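Cytosolic phospholipase A2 delta (Homo sapiens, PDB 5IZ5) hydrolyses glycerophospholipids at the sn-2 position in a calcium-dependent manner, with a preference for linoleic acid there. Local coordinates at residues 373-377 / 378-382; 389-392 / 393-397. The protein carries 3 engineered substitutions. All coordinates share one frame; numbering follows the deposited sequence.

Contact 1: residues 373-377 / 378-382; sequences HLYGD and PEWSQ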
loop_
_atom_site.group_PDB
_atom_site.type_symbol
_atom_site.label_atom_id
_atom_site.label_comp_id
_atom_site.label_asym_id
_atom_site.label_seq_id
_atom_site.Cartn_x
_atom_site.Cartn_y
_atom_site.Cartn_z
ATOM N N HIS B 373 4.181 -18.087 -7.898
ATOM C CA HIS B 373 4.518 -19.169 -8.811
ATOM C C HIS B 373 3.307 -20.067 -9.091
ATOM O O HIS B 373 3.007 -20.379 -10.245
ATOM C CB HIS B 373 5.661 -20.016 -8.262
ATOM C CG HIS B 373 6.029 -21.160 -9.155
ATOM N ND1 HIS B 373 6.157 -22.454 -8.700
ATOM C CD2 HIS B 373 6.266 -21.205 -10.487
ATOM C CE1 HIS B 373 6.475 -23.244 -9.711
ATOM N NE2 HIS B 373 6.548 -22.511 -10.807
ATOM N N LEU B 374 2.619 -20.478 -8.035
ATOM C CA LEU B 374 1.492 -21.394 -8.178
ATOM C C LEU B 374 0.338 -20.779 -8.954
ATOM O O LEU B 374 -0.206 -21.413 -9.861
ATOM C CB LEU B 374 0.995 -21.866 -6.814
ATOM C CG LEU B 374 1.945 -22.807 -6.066
ATOM C CD1 LEU B 374 1.408 -23.075 -4.670
ATOM C CD2 LEU B 374 2.160 -24.115 -6.821
ATOM N N TYR B 375 -0.024 -19.545 -8.608
ATOM C CA TYR B 375 -1.147 -18.881 -9.261
ATOM C C TYR B 375 -0.869 -18.462 -10.720
ATOM O O TYR B 375 -1.772 -17.996 -11.405
ATOM C CB TYR B 375 -1.650 -17.707 -8.420
ATOM C CG TYR B 375 -2.539 -18.142 -7.279
ATOM C CD1 TYR B 375 -3.920 -18.140 -7.411
ATOM C CD2 TYR B 375 -2.000 -18.581 -6.074
ATOM C CE1 TYR B 375 -4.738 -18.538 -6.372
ATOM C CE2 TYR B 375 -2.813 -18.985 -5.026
ATOM C CZ TYR B 375 -4.179 -18.963 -5.180
ATOM O OH TYR B 375 -4.983 -19.366 -4.146
ATOM N N GLY B 376 0.362 -18.639 -11.191
ATOM C CA GLY B 376 0.655 -18.594 -12.618
ATOM C C GLY B 376 0.032 -19.746 -13.405
ATOM O O GLY B 376 -0.207 -19.617 -14.604
ATOM N N ASP B 377 -0.216 -20.871 -12.731
ATOM C CA ASP B 377 -0.961 -21.999 -13.297
ATOM C C ASP B 377 -2.413 -21.922 -12.819
ATOM O O ASP B 377 -2.676 -22.104 -11.630
ATOM C CB ASP B 377 -0.319 -23.321 -12.851
ATOM C CG ASP B 377 -1.115 -24.555 -13.281
ATOM O OD1 ASP B 377 -2.113 -24.432 -14.016
ATOM O OD2 ASP B 377 -0.745 -25.664 -12.860
ATOM N N PRO B 378 -3.367 -21.671 -13.742
ATOM C CA PRO B 378 -4.787 -21.548 -13.357
ATOM C C PRO B 378 -5.406 -22.798 -12.704
ATOM O O PRO B 378 -6.494 -22.717 -12.133
ATOM C CB PRO B 378 -5.502 -21.268 -14.689
ATOM C CG PRO B 378 -4.443 -20.890 -15.657
ATOM C CD PRO B 378 -3.173 -21.527 -15.196
ATOM N N GLU B 379 -4.720 -23.932 -12.803
ATOM C CA GLU B 379 -5.208 -25.196 -12.272
ATOM C C GLU B 379 -4.358 -25.753 -11.135
ATOM O O GLU B 379 -4.482 -26.924 -10.801
ATOM C CB GLU B 379 -5.257 -26.217 -13.422
ATOM C CG GLU B 379 -6.639 -26.717 -13.756
ATOM C CD GLU B 379 -7.648 -25.616 -13.915
ATOM O OE1 GLU B 379 -7.472 -24.736 -14.773
ATOM O OE2 GLU B 379 -8.640 -25.646 -13.171
ATOM N N TRP B 380 -3.529 -24.918 -10.512
ATOM C CA TRP B 380 -2.473 -25.420 -9.626
ATOM C C TRP B 380 -2.949 -26.343 -8.498
ATOM O O TRP B 380 -2.324 -27.364 -8.270
ATOM C CB TRP B 380 -1.611 -24.275 -9.066
ATOM C CG TRP B 380 -2.271 -23.398 -8.035
ATOM C CD1 TRP B 380 -2.900 -22.215 -8.253
ATOM C CD2 TRP B 380 -2.337 -23.628 -6.625
ATOM N NE1 TRP B 380 -3.369 -21.694 -7.071
ATOM C CE2 TRP B 380 -3.036 -22.544 -6.054
ATOM C CE3 TRP B 380 -1.884 -24.651 -5.792
ATOM C CZ2 TRP B 380 -3.291 -22.451 -4.684
ATOM C CZ3 TRP B 380 -2.133 -24.561 -4.431
ATOM C CH2 TRP B 380 -2.834 -23.468 -3.889
ATOM N N SER B 381 -4.042 -26.011 -7.808
ATOM C CA SER B 381 -4.502 -26.846 -6.688
ATOM C C SER B 381 -5.165 -28.138 -7.167
ATOM O O SER B 381 -5.337 -29.066 -6.390
ATOM C CB SER B 381 -5.448 -26.089 -5.752
ATOM O OG SER B 381 -6.743 -25.943 -6.310
ATOM N N GLN B 382 -5.533 -28.185 -8.445
ATOM C CA GLN B 382 -6.106 -29.387 -9.058
ATOM C C GLN B 382 -5.052 -30.265 -9.710
ATOM O O GLN B 382 -5.385 -31.300 -10.289
ATOM C CB GLN B 382 -7.144 -28.999 -10.113
ATOM C CG GLN B 382 -8.217 -28.055 -9.605
ATOM C CD GLN B 382 -8.907 -28.577 -8.360
ATOM O OE1 GLN B 382 -9.239 -29.756 -8.281
ATOM N NE2 GLN B 382 -9.126 -27.706 -7.382
#
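Where the chain leaves helix 367-375, Trp380 folds back on Leu374 and Tyr375 near its end. Two contacts here use the indole. Its pyrrole edge enters an edge-to-face stack, NE1 standing 3.2 Å above the plane of the Tyr375 ring and over its centre, the two planes inclined at 61°. Leu374 lies over an indole face in a CH-pi contact, CB being 3.9 Å from the centroid of the five-membered ring, while CD1 reaches the six-membered ring. With chi1 at 72°, CG of Trp380 sits between its own N and carbonyl carbon, which turns the indole back toward the helix. Replacing Trp380 with an alanine is likely to rob the Tyr375 ring of the edge over its centre and to open a gap beside Leu374.

Hydrogen bonds shape the reversal, a type I beta turn from Asp377 to Trp380. Trp380 N bonds to Asp377 O at 3.1 Å, and Glu379 N donates to Asp377 OD1 (2.9 Å) from above the carboxylate plane, an Asx turn.

Outward, Tyr375 OH bonds to Pro462 O and Glu379 OE2 forms a salt bridge with Arg458; Leu374 packs on Tyr343 and Leu346 of helix 335-351 and on Pro388 of helix 386-397.

Contact 2: residues 389-392 / 393-397; sequences IRYA and REHLA
Arg390 and Glu394, one helical turn apart, form a salt bridge along the surface of helix 386-397. Arg390 NE lies 2.8 Å from Glu394 OE2, but the N-H points poorly at the oxygen, so the hydrogen bond within the ion pair is weak. The carboxylate is turned 76° against the guanidinium plane. Both chains are extended in their outer parts, which brings the charged ends together out from the helix. Arg393 takes a different course: it bends at chi3 (-43°) and lays one face of its guanidinium over Arg390 CA, with NH1 3.5 Å from Arg390 CG. Its NE is held by a salt bridge to Glu783 of helix 779-794, so the two arginines have separate acidic partners, which probably eases their mutual repulsion.

Under these side chains runs the series of backbone hydrogen bonds that defines an alpha-helix, N-H of residue i+4 to O of residue i, from Arg393 N to Ile389 O through Leu396 N to Ala392 O, the latter at 2.9 Å.

The same spacing brings His395 against Tyr391 in an edge-to-face stack, the ring centroids 4.6 Å apart and the planes at 54°. CD2 of the imidazole stands 3.6 Å above the phenol ring, over its centre, and also approaches Tyr391 O. Tyr391 OH is hydrogen-bonded to His441 ND1. On the buried side, Ile389 and Ala392 pack on Tyr343 of helix 335-351, and Leu396 touches Met339 and Thr340 of that helix; the Leu396 side chain lies about 9 Å from Gly335, a substrate-binding residue.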
loop_
_atom_site.group_PDB
_atom_site.type_symbol
_atom_site.label_atom_id
_atom_site.label_comp_id
_atom_site.label_asym_id
_atom_site.label_seq_id
_atom_site.Cartn_x
_atom_site.Cartn_y
_atom_site.Cartn_z
ATOM N N ILE B 389 6.946 -28.141 -6.942
ATOM C CA ILE B 389 7.935 -28.430 -5.899
ATOM C C ILE B 389 9.301 -28.659 -6.527
ATOM O O ILE B 389 10.295 -28.084 -6.093
ATOM C CB ILE B 389 7.605 -29.708 -5.097
ATOM C CG1 ILE B 389 6.247 -29.618 -4.395
ATOM C CG2 ILE B 389 8.698 -30.000 -4.077
ATOM C CD1 ILE B 389 6.127 -28.531 -3.369
ATOM N N ARG B 390 9.333 -29.514 -7.544
ATOM C CA ARG B 390 10.571 -29.865 -8.237
ATOM C C ARG B 390 11.208 -28.621 -8.853
ATOM O O ARG B 390 12.404 -28.375 -8.702
ATOM C CB ARG B 390 10.284 -30.897 -9.329
ATOM C CG ARG B 390 11.523 -31.483 -9.979
ATOM C CD ARG B 390 11.207 -32.128 -11.318
ATOM N NE ARG B 390 12.426 -32.587 -11.987
ATOM C CZ ARG B 390 12.502 -32.978 -13.259
ATOM N NH1 ARG B 390 11.426 -32.973 -14.042
ATOM N NH2 ARG B 390 13.668 -33.375 -13.756
ATOM N N TYR B 391 10.385 -27.846 -9.547
ATOM C CA TYR B 391 10.800 -26.587 -10.155
ATOM C C TYR B 391 11.501 -25.696 -9.118
ATOM O O TYR B 391 12.618 -25.233 -9.340
ATOM C CB TYR B 391 9.565 -25.896 -10.739
ATOM C CG TYR B 391 9.803 -24.574 -11.418
ATOM C CD1 TYR B 391 9.998 -24.502 -12.793
ATOM C CD2 TYR B 391 9.782 -23.385 -10.690
ATOM C CE1 TYR B 391 10.191 -23.285 -13.422
ATOM C CE2 TYR B 391 9.974 -22.165 -11.308
ATOM C CZ TYR B 391 10.179 -22.119 -12.672
ATOM O OH TYR B 391 10.366 -20.910 -13.284
ATOM N N ALA B 392 10.845 -25.488 -7.980
ATOM C CA ALA B 392 11.385 -24.650 -6.910
ATOM C C ALA B 392 12.679 -25.220 -6.343
ATOM O O ALA B 392 13.629 -24.479 -6.096
ATOM C CB ALA B 392 10.359 -24.476 -5.799
ATOM N N ARG B 393 12.705 -26.534 -6.143
ATOM C CA ARG B 393 13.886 -27.217 -5.611
ATOM C C ARG B 393 15.097 -27.011 -6.514
ATOM O O ARG B 393 16.194 -26.704 -6.041
ATOM C CB ARG B 393 13.619 -28.720 -5.459
ATOM C CG ARG B 393 14.726 -29.483 -4.740
ATOM C CD ARG B 393 14.735 -30.967 -5.086
ATOM N NE ARG B 393 13.396 -31.554 -5.110
ATOM C CZ ARG B 393 12.865 -32.228 -6.133
ATOM N NH1 ARG B 393 13.551 -32.451 -7.251
ATOM N NH2 ARG B 393 11.629 -32.700 -6.029
ATOM N N GLU B 394 14.892 -27.185 -7.813
ATOM C CA GLU B 394 15.986 -27.088 -8.776
ATOM C C GLU B 394 16.553 -25.671 -8.859
ATOM O O GLU B 394 17.775 -25.484 -8.885
ATOM C CB GLU B 394 15.529 -27.585 -10.148
ATOM C CG GLU B 394 15.345 -29.097 -10.179
ATOM C CD GLU B 394 14.764 -29.619 -11.481
ATOM O OE1 GLU B 394 14.434 -28.809 -12.372
ATOM O OE2 GLU B 394 14.636 -30.855 -11.608
ATOM N N HIS B 395 15.671 -24.675 -8.869
ATOM C CA HIS B 395 16.110 -23.279 -8.896
ATOM C C HIS B 395 16.764 -22.861 -7.593
ATOM O O HIS B 395 17.698 -22.066 -7.595
ATOM C CB HIS B 395 14.944 -22.354 -9.251
ATOM C CG HIS B 395 14.607 -22.377 -10.708
ATOM N ND1 HIS B 395 15.394 -21.761 -11.653
ATOM C CD2 HIS B 395 13.600 -22.973 -11.386
ATOM C CE1 HIS B 395 14.878 -21.957 -12.852
ATOM N NE2 HIS B 395 13.788 -22.692 -12.717
ATOM N N LEU B 396 16.286 -23.401 -6.478
ATOM C CA LEU B 396 16.876 -23.077 -5.186
ATOM C C LEU B 396 18.246 -23.761 -5.024
ATOM O O LEU B 396 19.089 -23.291 -4.261
ATOM C CB LEU B 396 15.914 -23.438 -4.050
ATOM C CG LEU B 396 15.985 -22.645 -2.738
ATOM C CD1 LEU B 396 16.005 -21.140 -2.940
ATOM C CD2 LEU B 396 14.802 -23.021 -1.859
ATOM N N ALA B 397 18.471 -24.841 -5.774
ATOM C CA ALA B 397 19.731 -25.596 -5.727
ATOM C C ALA B 397 20.851 -25.005 -6.579
ATOM O O ALA B 397 22.021 -25.132 -6.226
ATOM C CB ALA B 397 19.488 -27.047 -6.131
#

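Following the chain from the N terminus, contact 1 comes first, closing the tight turn that follows helix 367-375; the chain then runs on into helix 386-397, where contact 2 joins residues one turn apart. The two are in series, neither enclosing nor crossing the other, with centres about 16 Å apart. They nevertheless touch: His373 stacks on Tyr391, His373 NE2 coming within 3.4 Å of Tyr391 CD2. Both lie in the catalytic domain and border helix 335-351, where Tyr343 meets side chains from each. Contact 1 reaches toward the loop at 458-462, contact 2 toward helix 779-794.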